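Local coordinates for protein CghA (Chaetomium globosum, PDB 6KBC) that is a two-domain, largely beta-stranded member of the calycin clan that holds a ligand in a pocket lined by both domains, at residues Ala61-Phe67 against Arg78-Ala84; Arg130-Ser134 against Val147-Arg153; Val194-Ile200 against Thr210-Leu216; Ala239-Leu243 against Arg319-Tyr325. All blocks are in the same frame, centred on the assembly; numbering follows the deposited sequence.

Contact 1 (Ala61-Phe67 against Arg78-Ala84); sequences AFTVSFF and RAAINAA. With WK1 ((2S)-3-[(2S,4E)-4-[[(1R,2S,4aR,6S,8R,8aS)-2-[(E)-but-2-en-2-yl]-6,8-dimethyl-1,2,4a,5,6,7,8,8a-octahydronaphthalen-1-yl]-oxidanyl-methylidene]-3,5-bis(oxidanylidene)pyrrolidin-2-yl]-2-methyl-2-oxidanyl-propanoic acid), chain B.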
# COMPACT_ATOMS: atom_id res chain seq x y z
N ALA A 61 -12.65 -6.10 3.23
CA ALA A 61 -11.43 -5.38 2.94
C ALA A 61 -11.49 -4.95 1.49
O ALA A 61 -12.08 -5.63 0.65
CB ALA A 61 -10.18 -6.25 3.20
N PHE A 62 -10.85 -3.82 1.21
CA PHE A 62 -10.91 -3.27 -0.13
C PHE A 62 -9.63 -2.49 -0.36
O PHE A 62 -9.17 -1.77 0.52
CB PHE A 62 -12.12 -2.34 -0.31
CG PHE A 62 -12.20 -1.72 -1.68
CD1 PHE A 62 -12.85 -2.38 -2.71
CD2 PHE A 62 -11.59 -0.50 -1.95
CE1 PHE A 62 -12.89 -1.84 -3.98
CE2 PHE A 62 -11.64 0.06 -3.22
CZ PHE A 62 -12.29 -0.61 -4.24
N THR A 63 -9.07 -2.61 -1.56
CA THR A 63 -7.91 -1.81 -1.88
C THR A 63 -7.92 -1.56 -3.38
O THR A 63 -8.33 -2.41 -4.16
CB THR A 63 -6.60 -2.47 -1.43
OG1 THR A 63 -5.52 -1.54 -1.57
CG2 THR A 63 -6.30 -3.74 -2.24
N VAL A 64 -7.50 -0.36 -3.75
CA VAL A 64 -7.32 0.00 -5.14
C VAL A 64 -5.99 0.72 -5.26
O VAL A 64 -5.65 1.55 -4.41
CB VAL A 64 -8.49 0.89 -5.65
CG1 VAL A 64 -8.66 2.12 -4.77
CG2 VAL A 64 -8.28 1.27 -7.10
N SER A 65 -5.22 0.37 -6.27
CA SER A 65 -4.02 1.11 -6.61
C SER A 65 -4.25 1.70 -7.99
O SER A 65 -4.54 0.97 -8.94
CB SER A 65 -2.77 0.21 -6.59
OG SER A 65 -2.43 -0.12 -5.26
N PHE A 66 -4.16 3.02 -8.08
CA PHE A 66 -4.16 3.71 -9.36
C PHE A 66 -2.72 3.76 -9.87
O PHE A 66 -1.85 4.36 -9.23
CB PHE A 66 -4.73 5.12 -9.23
CG PHE A 66 -6.19 5.15 -8.84
CD1 PHE A 66 -6.57 5.05 -7.51
CD2 PHE A 66 -7.18 5.29 -9.81
CE1 PHE A 66 -7.92 5.10 -7.15
CE2 PHE A 66 -8.53 5.34 -9.46
CZ PHE A 66 -8.90 5.24 -8.13
N PHE A 67 -2.49 3.14 -11.02
CA PHE A 67 -1.15 2.96 -11.57
C PHE A 67 -0.95 3.80 -12.83
O PHE A 67 -1.83 3.86 -13.69
CB PHE A 67 -0.89 1.49 -11.94
CG PHE A 67 -0.65 0.59 -10.77
CD1 PHE A 67 0.34 0.87 -9.84
CD2 PHE A 67 -1.38 -0.59 -10.63
CE1 PHE A 67 0.58 0.00 -8.77
CE2 PHE A 67 -1.14 -1.45 -9.57
CZ PHE A 67 -0.16 -1.16 -8.64
N ARG A 78 -4.07 2.07 -15.09
CA ARG A 78 -4.68 0.88 -14.52
C ARG A 78 -5.10 1.23 -13.10
O ARG A 78 -4.33 1.86 -12.37
CB ARG A 78 -3.65 -0.26 -14.56
CG ARG A 78 -4.09 -1.64 -14.22
CD ARG A 78 -2.84 -2.51 -14.28
NE ARG A 78 -2.24 -2.53 -15.61
CZ ARG A 78 -2.57 -3.37 -16.59
NH1 ARG A 78 -3.48 -4.32 -16.39
NH2 ARG A 78 -1.96 -3.28 -17.76
N ALA A 79 -6.32 0.86 -12.74
CA ALA A 79 -6.75 0.88 -11.35
C ALA A 79 -6.88 -0.58 -10.97
O ALA A 79 -7.78 -1.28 -11.47
CB ALA A 79 -8.07 1.63 -11.16
N ALA A 80 -5.97 -1.06 -10.13
CA ALA A 80 -5.98 -2.46 -9.72
C ALA A 80 -6.79 -2.56 -8.44
O ALA A 80 -6.46 -1.93 -7.44
CB ALA A 80 -4.56 -2.99 -9.50
N ILE A 81 -7.85 -3.37 -8.48
CA ILE A 81 -8.84 -3.41 -7.41
C ILE A 81 -8.91 -4.80 -6.81
O ILE A 81 -8.96 -5.80 -7.54
CB ILE A 81 -10.24 -2.99 -7.91
CG1 ILE A 81 -10.19 -1.59 -8.52
CG2 ILE A 81 -11.23 -3.03 -6.75
CD1 ILE A 81 -11.32 -1.33 -9.52
N ASN A 82 -8.95 -4.86 -5.49
CA ASN A 82 -9.16 -6.12 -4.79
C ASN A 82 -10.17 -5.92 -3.68
O ASN A 82 -10.11 -4.92 -2.96
CB ASN A 82 -7.85 -6.66 -4.21
CG ASN A 82 -6.89 -7.10 -5.28
OD1 ASN A 82 -6.99 -8.21 -5.78
ND2 ASN A 82 -5.97 -6.21 -5.67
N ALA A 83 -11.06 -6.89 -3.52
CA ALA A 83 -12.11 -6.79 -2.51
C ALA A 83 -12.33 -8.17 -1.90
O ALA A 83 -12.23 -9.18 -2.60
CB ALA A 83 -13.43 -6.27 -3.13
N ALA A 84 -12.61 -8.19 -0.60
CA ALA A 84 -12.81 -9.44 0.12
C ALA A 84 -14.00 -9.29 1.06
O ALA A 84 -14.20 -8.22 1.65
CB ALA A 84 -11.56 -9.84 0.92
O WK1 B . -3.18 -7.13 -9.65
C17 WK1 B . -3.44 -6.77 -8.53
O1 WK1 B . -4.57 -6.58 -8.17
C19 WK1 B . -2.37 -6.55 -7.54
O2 WK1 B . -1.12 -6.93 -8.02
C18 WK1 B . -2.63 -7.42 -6.35
C20 WK1 B . -2.40 -5.07 -7.30
C22 WK1 B . -1.67 -4.71 -6.07
N WK1 B . -1.76 -3.34 -5.60
C21 WK1 B . -0.54 -2.91 -5.27
O5 WK1 B . -0.33 -1.71 -4.78
C23 WK1 B . -0.25 -4.96 -6.05
O4 WK1 B . 0.35 -6.08 -6.41
C24 WK1 B . 0.53 -3.89 -5.53
C16 WK1 B . 1.97 -3.84 -5.34
O3 WK1 B . 2.64 -4.89 -5.65
C9 WK1 B . 2.61 -2.69 -4.67
C8 WK1 B . 2.42 -3.09 -3.18
C12 WK1 B . 1.11 -3.74 -2.75
C13 WK1 B . 0.12 -3.05 -2.24
C90 WK1 B . -1.15 -3.72 -1.83
C14 WK1 B . 0.93 -5.20 -2.91
C7 WK1 B . 3.49 -4.03 -2.71
C6 WK1 B . 4.74 -3.69 -2.89
C3 WK1 B . 5.01 -2.54 -3.80
C4 WK1 B . 4.08 -2.49 -5.00
C5 WK1 B . 4.27 -1.14 -5.66
C11 WK1 B . 3.53 -1.09 -6.96
C2 WK1 B . 6.45 -2.31 -4.19
C1 WK1 B . 6.52 -0.87 -4.60
C10 WK1 B . 7.90 -0.35 -4.82
C WK1 B . 5.72 -0.73 -5.86
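F62 lays the far end of its ring against the branch methyl of I81, with CE1 of F62 3.4 Å from CG2 of I81. With CG anti to the backbone N (chi1 179°), the ring swings over toward the neighbouring strand, where its CD1 also meets the methyl of A83. V64, directly opposite I81 in the antiparallel pairing, runs alongside it, and CG2 of V64 lies 3.7 Å from CG1 of I81. The same CG2 sits above the rim of one face of the F66 ring, whose CD2 rests against the CB of A79. This apolar face meets L196 and F198 of strand 181-200.

T63, S65, F67, A80 and N82 occupy the other face, and all but T63 belong to the WK1 pocket. S65 OG donates to O5 of WK1 at 2.7 Å. N82 ND2 gives a fairly straight bond (160°) to O1 of WK1 at 2.9 Å, while N82 OD1 is engaged by S92 OG, which fixes the rotation of the amide. F67 turns its CE1 to C11 of WK1, 3.6 Å away, and its CE2 to the CB of A80, 3.8 Å away; CB of S65 lies over one face of the ring, toward its rim.

Eight backbone hydrogen bonds join the strands, so the pocket residues are carried on a regular hairpin. Two directional donors beside the apolar F67 and A80 are consistent with a wall that helps to orient the polar groups of WK1, together with K352, H94 and N364, while packing against its carbon skeleton.

Contact 2 (Arg130-Ser134 against Val147-Arg153); sequences RTTAS and VFDAPGR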
# COMPACT_ATOMS: atom_id res chain seq x y z
N ARG A 130 -17.74 1.81 -21.18
CA ARG A 130 -17.50 3.00 -20.32
C ARG A 130 -16.79 2.62 -19.02
O ARG A 130 -17.24 1.69 -18.36
CB ARG A 130 -18.78 3.75 -19.97
CG ARG A 130 -18.56 4.99 -19.11
CD ARG A 130 -19.80 5.85 -18.98
NE ARG A 130 -20.53 5.63 -17.74
CZ ARG A 130 -21.65 4.93 -17.64
NH1 ARG A 130 -22.18 4.37 -18.72
NH2 ARG A 130 -22.24 4.78 -16.47
N THR A 131 -15.73 3.34 -18.68
CA THR A 131 -14.96 3.11 -17.46
C THR A 131 -14.46 4.42 -16.90
O THR A 131 -13.70 5.14 -17.56
CB THR A 131 -13.78 2.16 -17.69
OG1 THR A 131 -14.22 0.99 -18.40
CG2 THR A 131 -13.16 1.78 -16.36
N THR A 132 -14.85 4.72 -15.66
CA THR A 132 -14.30 5.84 -14.92
C THR A 132 -13.91 5.35 -13.53
O THR A 132 -14.71 4.69 -12.86
CB THR A 132 -15.31 7.00 -14.81
OG1 THR A 132 -15.91 7.23 -16.09
CG2 THR A 132 -14.61 8.26 -14.36
N ALA A 133 -12.68 5.65 -13.13
CA ALA A 133 -12.24 5.44 -11.76
C ALA A 133 -11.50 6.70 -11.35
O ALA A 133 -10.60 7.15 -12.06
CB ALA A 133 -11.34 4.20 -11.62
N SER A 134 -11.88 7.28 -10.23
CA SER A 134 -11.36 8.60 -9.91
C SER A 134 -11.08 8.68 -8.42
O SER A 134 -11.74 8.03 -7.61
CB SER A 134 -12.35 9.70 -10.33
OG SER A 134 -13.43 9.76 -9.42
N VAL A 147 -14.19 7.10 -6.48
CA VAL A 147 -15.47 6.81 -7.11
C VAL A 147 -15.24 5.92 -8.31
O VAL A 147 -14.40 6.22 -9.17
CB VAL A 147 -16.22 8.09 -7.52
CG1 VAL A 147 -17.54 7.72 -8.17
CG2 VAL A 147 -16.44 8.98 -6.31
N PHE A 148 -15.97 4.82 -8.37
CA PHE A 148 -15.93 3.90 -9.49
C PHE A 148 -17.23 4.01 -10.27
O PHE A 148 -18.32 3.99 -9.68
CB PHE A 148 -15.72 2.47 -9.01
CG PHE A 148 -14.45 2.29 -8.22
CD1 PHE A 148 -13.23 2.14 -8.87
CD2 PHE A 148 -14.47 2.31 -6.84
CE1 PHE A 148 -12.06 1.98 -8.15
CE2 PHE A 148 -13.29 2.15 -6.11
CZ PHE A 148 -12.09 2.00 -6.77
N ASP A 149 -17.11 4.15 -11.58
CA ASP A 149 -18.25 4.11 -12.50
C ASP A 149 -17.83 3.18 -13.64
O ASP A 149 -17.43 3.62 -14.71
CB ASP A 149 -18.63 5.52 -12.99
CG ASP A 149 -19.86 5.52 -13.90
OD1 ASP A 149 -20.57 4.49 -13.96
OD2 ASP A 149 -20.09 6.55 -14.56
N ALA A 150 -17.90 1.88 -13.38
CA ALA A 150 -17.51 0.86 -14.35
C ALA A 150 -18.67 -0.12 -14.48
O ALA A 150 -18.61 -1.24 -13.95
CB ALA A 150 -16.22 0.16 -13.93
N PRO A 151 -19.73 0.26 -15.19
CA PRO A 151 -20.95 -0.57 -15.21
C PRO A 151 -20.66 -1.99 -15.66
O PRO A 151 -19.85 -2.23 -16.57
CB PRO A 151 -21.87 0.17 -16.20
CG PRO A 151 -20.98 1.14 -16.93
CD PRO A 151 -19.88 1.49 -15.99
N GLY A 152 -21.30 -2.95 -15.00
CA GLY A 152 -21.03 -4.35 -15.23
C GLY A 152 -19.81 -4.89 -14.51
O GLY A 152 -19.49 -6.07 -14.69
N ARG A 153 -19.13 -4.07 -13.71
CA ARG A 153 -17.96 -4.50 -12.95
C ARG A 153 -18.02 -3.95 -11.52
O ARG A 153 -18.21 -4.71 -10.57
CB ARG A 153 -16.68 -4.07 -13.65
CG ARG A 153 -16.39 -4.83 -14.94
CD ARG A 153 -15.70 -3.94 -15.95
NE ARG A 153 -16.62 -2.93 -16.49
CZ ARG A 153 -16.24 -1.86 -17.17
NH1 ARG A 153 -14.96 -1.64 -17.40
NH2 ARG A 153 -17.15 -1.00 -17.61
O HOH W 1 -15.32 7.74 -11.27
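R153 NH2 is gripped by two carbonyls, R130 O across the contact at 2.8 Å and P151 O of its own loop at 3.1 Å. The other terminal nitrogen, NH1 of R153, donates to T131 OG1 at 2.9 Å, close to the guanidinium plane. NE adds a weak bond to P151 O, and the methyl of A150 lies over the centre of one guanidinium face, so the rotation of the group is fixed.

R130 reaches back over the strand end. Its chain, extended to CD and then bent at chi3 (98°), brings NH2 to within 3.0 Å of D149 OD1, on the syn side of that oxygen. The two planes stand 62° apart. P151 CG covers one face of the R130 guanidinium near its rim.

Beyond this end the strands pair regularly, T132 with D149 and S134 with V147. A133 CB packs 3.9 Å from F148 CD1 on the face toward strand 60-69, and a water donates to V147 O.

The R153 charge is met here by neutral oxygens, and its bonds tie the 151-153 loop to 130-131 where strand pairing stops, whereas the R130-D149 salt bridge lies nearer solvent, with its planes well out of line and two of its three bonds, those to D149 OD2, weak.

Contact 3 (Val194-Ile200 against Thr210-Leu216); sequences VDLTFHI and TEKRMVL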
# COMPACT_ATOMS: atom_id res chain seq x y z
N VAL A 194 -17.30 2.76 2.84
CA VAL A 194 -17.39 2.09 1.56
C VAL A 194 -18.86 1.92 1.22
O VAL A 194 -19.67 1.57 2.09
CB VAL A 194 -16.67 0.73 1.62
CG1 VAL A 194 -16.97 -0.07 0.40
CG2 VAL A 194 -15.16 0.95 1.77
N ASP A 195 -19.21 2.16 -0.03
CA ASP A 195 -20.56 1.87 -0.48
C ASP A 195 -20.42 1.47 -1.95
O ASP A 195 -20.43 2.31 -2.85
CB ASP A 195 -21.49 3.07 -0.27
CG ASP A 195 -22.91 2.81 -0.74
OD1 ASP A 195 -23.21 1.66 -1.14
OD2 ASP A 195 -23.74 3.73 -0.63
N LEU A 196 -20.21 0.18 -2.17
CA LEU A 196 -19.75 -0.32 -3.45
C LEU A 196 -20.66 -1.45 -3.90
O LEU A 196 -21.21 -2.19 -3.08
CB LEU A 196 -18.30 -0.84 -3.36
CG LEU A 196 -17.18 0.19 -3.23
CD1 LEU A 196 -15.90 -0.53 -2.82
CD2 LEU A 196 -16.97 0.92 -4.54
N THR A 197 -20.79 -1.58 -5.22
CA THR A 197 -21.53 -2.68 -5.81
C THR A 197 -20.62 -3.37 -6.82
O THR A 197 -20.09 -2.71 -7.72
CB THR A 197 -22.82 -2.21 -6.48
OG1 THR A 197 -23.60 -1.50 -5.52
CG2 THR A 197 -23.62 -3.39 -7.01
N PHE A 198 -20.44 -4.68 -6.64
CA PHE A 198 -19.58 -5.49 -7.49
C PHE A 198 -20.44 -6.47 -8.27
O PHE A 198 -21.37 -7.07 -7.72
CB PHE A 198 -18.57 -6.30 -6.66
CG PHE A 198 -17.64 -5.47 -5.83
CD1 PHE A 198 -18.06 -4.93 -4.62
CD2 PHE A 198 -16.32 -5.28 -6.21
CE1 PHE A 198 -17.20 -4.19 -3.84
CE2 PHE A 198 -15.46 -4.54 -5.43
CZ PHE A 198 -15.90 -3.99 -4.24
N HIS A 199 -20.10 -6.66 -9.53
CA HIS A 199 -20.78 -7.65 -10.36
C HIS A 199 -19.96 -8.93 -10.33
O HIS A 199 -18.79 -8.93 -10.72
CB HIS A 199 -21.01 -7.10 -11.77
CG HIS A 199 -21.85 -5.84 -11.78
ND1 HIS A 199 -21.38 -4.63 -11.32
CD2 HIS A 199 -23.13 -5.63 -12.16
CE1 HIS A 199 -22.34 -3.72 -11.43
NE2 HIS A 199 -23.41 -4.30 -11.94
N ILE A 200 -20.56 -10.00 -9.84
CA ILE A 200 -19.87 -11.31 -9.72
C ILE A 200 -20.27 -12.18 -10.91
O ILE A 200 -21.47 -12.35 -11.14
CB ILE A 200 -20.28 -11.98 -8.40
CG1 ILE A 200 -20.36 -10.99 -7.24
CG2 ILE A 200 -19.39 -13.17 -8.09
CD1 ILE A 200 -19.03 -10.55 -6.70
N THR A 210 -24.96 -11.50 -11.31
CA THR A 210 -25.15 -11.26 -9.89
C THR A 210 -24.37 -10.04 -9.40
O THR A 210 -23.27 -9.75 -9.89
CB THR A 210 -24.75 -12.49 -9.08
OG1 THR A 210 -25.39 -13.64 -9.65
CG2 THR A 210 -25.19 -12.38 -7.63
N GLU A 211 -24.95 -9.34 -8.43
CA GLU A 211 -24.35 -8.18 -7.81
C GLU A 211 -24.12 -8.44 -6.33
O GLU A 211 -24.89 -9.15 -5.68
CB GLU A 211 -25.23 -6.94 -7.98
CG GLU A 211 -25.30 -6.42 -9.40
CD GLU A 211 -26.18 -5.19 -9.53
OE1 GLU A 211 -26.69 -4.71 -8.49
OE2 GLU A 211 -26.35 -4.70 -10.67
N LYS A 212 -23.04 -7.87 -5.79
CA LYS A 212 -22.73 -8.02 -4.38
C LYS A 212 -22.35 -6.66 -3.85
O LYS A 212 -21.65 -5.89 -4.52
CB LYS A 212 -21.58 -9.03 -4.14
CG LYS A 212 -21.50 -9.54 -2.70
CD LYS A 212 -20.40 -10.58 -2.54
CE LYS A 212 -20.35 -11.19 -1.14
NZ LYS A 212 -21.27 -12.36 -0.96
N ARG A 213 -22.82 -6.36 -2.64
CA ARG A 213 -22.59 -5.06 -2.03
C ARG A 213 -21.48 -5.16 -0.99
O ARG A 213 -21.31 -6.18 -0.33
CB ARG A 213 -23.86 -4.54 -1.36
CG ARG A 213 -25.04 -4.33 -2.32
CD ARG A 213 -25.02 -2.97 -2.98
NE ARG A 213 -25.70 -1.96 -2.16
CZ ARG A 213 -25.08 -0.96 -1.55
NH1 ARG A 213 -23.76 -0.80 -1.69
NH2 ARG A 213 -25.77 -0.08 -0.83
N MET A 214 -20.74 -4.07 -0.85
CA MET A 214 -19.86 -3.88 0.29
C MET A 214 -20.16 -2.51 0.88
O MET A 214 -19.93 -1.49 0.22
CB MET A 214 -18.38 -3.98 -0.09
CG MET A 214 -17.47 -3.89 1.11
SD MET A 214 -15.74 -4.01 0.60
CE MET A 214 -15.69 -5.71 0.01
N VAL A 215 -20.65 -2.50 2.11
CA VAL A 215 -21.09 -1.27 2.76
C VAL A 215 -20.40 -1.19 4.10
O VAL A 215 -20.57 -2.08 4.94
CB VAL A 215 -22.61 -1.21 2.95
CG1 VAL A 215 -22.98 0.03 3.77
CG2 VAL A 215 -23.33 -1.21 1.63
N LEU A 216 -19.64 -0.13 4.32
CA LEU A 216 -19.05 0.15 5.62
C LEU A 216 -19.39 1.60 5.92
O LEU A 216 -18.91 2.50 5.22
CB LEU A 216 -17.54 -0.09 5.61
CG LEU A 216 -17.14 -1.53 5.30
CD1 LEU A 216 -15.64 -1.61 5.05
CD2 LEU A 216 -17.59 -2.47 6.44
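A beta hairpin of the N-terminal, calycin-type domain brings 194-200 and 210-216 together, almost exactly antiparallel, with V194 paired to L216 at one end and I200 to T210 at the other. D195, T197, H199, E211, R213 and V215 line its outer face.

There R213, bent at chi2 and chi3 (-86° and -87°), curls over toward the partner strand, to D195 and L196. Its NH1 meets D195 OD1 at 2.6 Å, nearly along the C-O axis, with the carboxylate and guanidinium close to coplanar; NH2 adds a weak bond to the same oxygen. NH1 also donates to L196 O at 3.2 Å. It does so from well above that carbonyl's plane, while the backbone N of M214 reaches the oxygen from the opposite face, so one acceptor serves two donors. The CD of R213 passes T197 OG1 at 3.3 Å. Farther along, H199 and E211 stand side by side with their flat groups steeply inclined, CD2 of H199 lying 3.6 Å from CG of E211.

The other face is mostly apolar and lies against strands 60-69 and 77-85. F198 sets the edge of its ring toward 210-216, with CE1 3.9 Å from CB of M214, and makes edge-to-face contacts with W85 and W91. K212 directs its amine away from the hairpin, to a salt bridge with D87 and a cation-pi contact with W85, leaving its CB against CG1 and CD1 of I200. Near the far end, CG1 of V194 touches M214 O at 3.3 Å and lies 3.9 Å from CG of M214.

Contact 4 (Ala239-Leu243 against Arg319-Tyr325); sequences ATDAL and RDKNVGY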
# COMPACT_ATOMS: atom_id res chain seq x y z
N ALA A 239 13.89 -6.25 -6.56
CA ALA A 239 13.45 -6.85 -5.30
C ALA A 239 13.22 -8.35 -5.44
O ALA A 239 12.88 -8.84 -6.52
CB ALA A 239 12.15 -6.18 -4.80
N THR A 240 13.39 -9.07 -4.33
CA THR A 240 12.93 -10.45 -4.23
C THR A 240 11.73 -10.60 -3.30
O THR A 240 11.11 -11.66 -3.28
CB THR A 240 14.05 -11.38 -3.73
OG1 THR A 240 14.66 -10.84 -2.55
CG2 THR A 240 15.12 -11.56 -4.82
N ASP A 241 11.39 -9.55 -2.56
CA ASP A 241 10.35 -9.63 -1.56
C ASP A 241 9.78 -8.24 -1.33
O ASP A 241 10.53 -7.27 -1.19
CB ASP A 241 10.90 -10.21 -0.25
CG ASP A 241 9.83 -10.90 0.58
OD1 ASP A 241 8.86 -10.22 0.99
OD2 ASP A 241 9.94 -12.13 0.79
N ALA A 242 8.46 -8.14 -1.29
CA ALA A 242 7.80 -6.89 -0.94
C ALA A 242 6.68 -7.24 0.03
O ALA A 242 5.93 -8.19 -0.20
CB ALA A 242 7.25 -6.18 -2.18
N LEU A 243 6.59 -6.49 1.13
CA LEU A 243 5.55 -6.72 2.12
C LEU A 243 4.81 -5.42 2.38
O LEU A 243 5.40 -4.46 2.89
CB LEU A 243 6.12 -7.25 3.43
CG LEU A 243 5.10 -7.27 4.58
CD1 LEU A 243 4.00 -8.27 4.29
CD2 LEU A 243 5.80 -7.59 5.89
N ARG A 319 6.37 -19.11 -3.15
CA ARG A 319 7.73 -19.42 -2.72
C ARG A 319 7.79 -19.73 -1.22
O ARG A 319 8.33 -20.76 -0.81
CB ARG A 319 8.69 -18.27 -3.05
CG ARG A 319 10.13 -18.63 -2.72
CD ARG A 319 11.05 -17.43 -2.78
NE ARG A 319 10.73 -16.46 -1.73
CZ ARG A 319 10.93 -15.16 -1.83
NH1 ARG A 319 11.44 -14.65 -2.95
NH2 ARG A 319 10.60 -14.35 -0.82
N ASP A 320 7.24 -18.85 -0.41
CA ASP A 320 7.30 -18.97 1.04
C ASP A 320 5.98 -19.52 1.54
O ASP A 320 4.92 -18.92 1.30
CB ASP A 320 7.59 -17.62 1.70
CG ASP A 320 8.83 -16.98 1.13
OD1 ASP A 320 9.79 -17.74 0.85
OD2 ASP A 320 8.85 -15.74 0.98
N LYS A 321 6.04 -20.62 2.27
CA LYS A 321 4.86 -21.26 2.82
C LYS A 321 4.56 -20.70 4.20
O LYS A 321 4.44 -21.43 5.19
CB LYS A 321 5.10 -22.77 2.87
CG LYS A 321 5.45 -23.41 1.51
CD LYS A 321 4.56 -22.90 0.38
CE LYS A 321 4.73 -23.71 -0.92
NZ LYS A 321 6.14 -23.65 -1.35
N ASN A 322 4.47 -19.37 4.30
CA ASN A 322 4.34 -18.74 5.61
C ASN A 322 2.87 -18.65 6.04
O ASN A 322 1.96 -18.54 5.22
CB ASN A 322 4.98 -17.35 5.62
CG ASN A 322 4.34 -16.39 4.64
OD1 ASN A 322 4.17 -16.72 3.46
ND2 ASN A 322 4.00 -15.18 5.11
N VAL A 323 2.66 -18.70 7.36
CA VAL A 323 1.31 -18.56 7.90
C VAL A 323 1.04 -17.12 8.29
O VAL A 323 -0.07 -16.81 8.74
CB VAL A 323 1.12 -19.52 9.09
CG1 VAL A 323 1.31 -21.02 8.61
CG2 VAL A 323 2.08 -19.19 10.20
N GLY A 324 2.00 -16.23 8.12
CA GLY A 324 1.82 -14.85 8.51
C GLY A 324 3.18 -14.18 8.65
O GLY A 324 4.19 -14.71 8.19
N TYR A 325 3.16 -13.04 9.30
CA TYR A 325 4.37 -12.26 9.51
C TYR A 325 4.39 -11.78 10.95
O TYR A 325 3.34 -11.44 11.51
CB TYR A 325 4.42 -11.03 8.59
CG TYR A 325 5.21 -11.22 7.31
CD1 TYR A 325 6.58 -11.00 7.29
CD2 TYR A 325 4.57 -11.56 6.12
CE1 TYR A 325 7.31 -11.16 6.11
CE2 TYR A 325 5.27 -11.71 4.94
CZ TYR A 325 6.65 -11.50 4.94
OH TYR A 325 7.36 -11.65 3.77
O HOH W 2 6.39 -11.51 1.36
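The two backbones do not pair, the CA atoms of D241 and D320 standing 10.2 Å apart, and side chains bridge the gap from a classic beta bulge in which T240 and D241 both face V260. R319 works mainly through its guanidinium edge. NH1 donates to T240 O at 3.0 Å, and NH2 comes within 2.8 Å of D241 OD2, a salt bridge whose hydrogen bond is weak because it is sharply bent (115°). R319 also takes D320 side-on, NE giving a straight bond (170°) to D320 OD1 at 3.0 Å and NH2 bonding to D320 OD2. The OD2 atoms of D241 and D320 lie near each other; K307 forms salt bridges with both and probably offsets their repulsion.

D241 OD1 is salt-bridged to R258. It also accepts a hydrogen bond from a water at 2.8 Å, and that water lies 2.6 Å from Y325 OH, which K307 also reaches. Farther along the strand, L243 slides past Y325 and places CD2 almost squarely over the ring, 3.8 Å from the Y325 centroid, a CH-pi contact.

A partly buried salt-bridge network beside a bulge thus links the start of strand 239-249 to the loop before strand 324-330, two strands that do not pair, consistent with a calycin-type barrel; A242 touches WK1.

How the contacts relate
From the N terminus, contact 1 closes a hairpin with ten residues between its segments, contact 2 one with twelve and contact 3 one with nine. Contact 4 closes a far longer loop of 75 residues in the C-terminal domain. All four follow in series, without nesting or crossing. The three hairpins converge in the N-terminal domain: F62 of contact 1 packs on F148 of contact 2 and L196 of contact 3, A83 meets F198, and R153 O probably accepts from H199 N between contacts 2 and 3. Contact 4 stays about 11 Å from contact 1 at the nearest atoms, with WK1 touching residues of both.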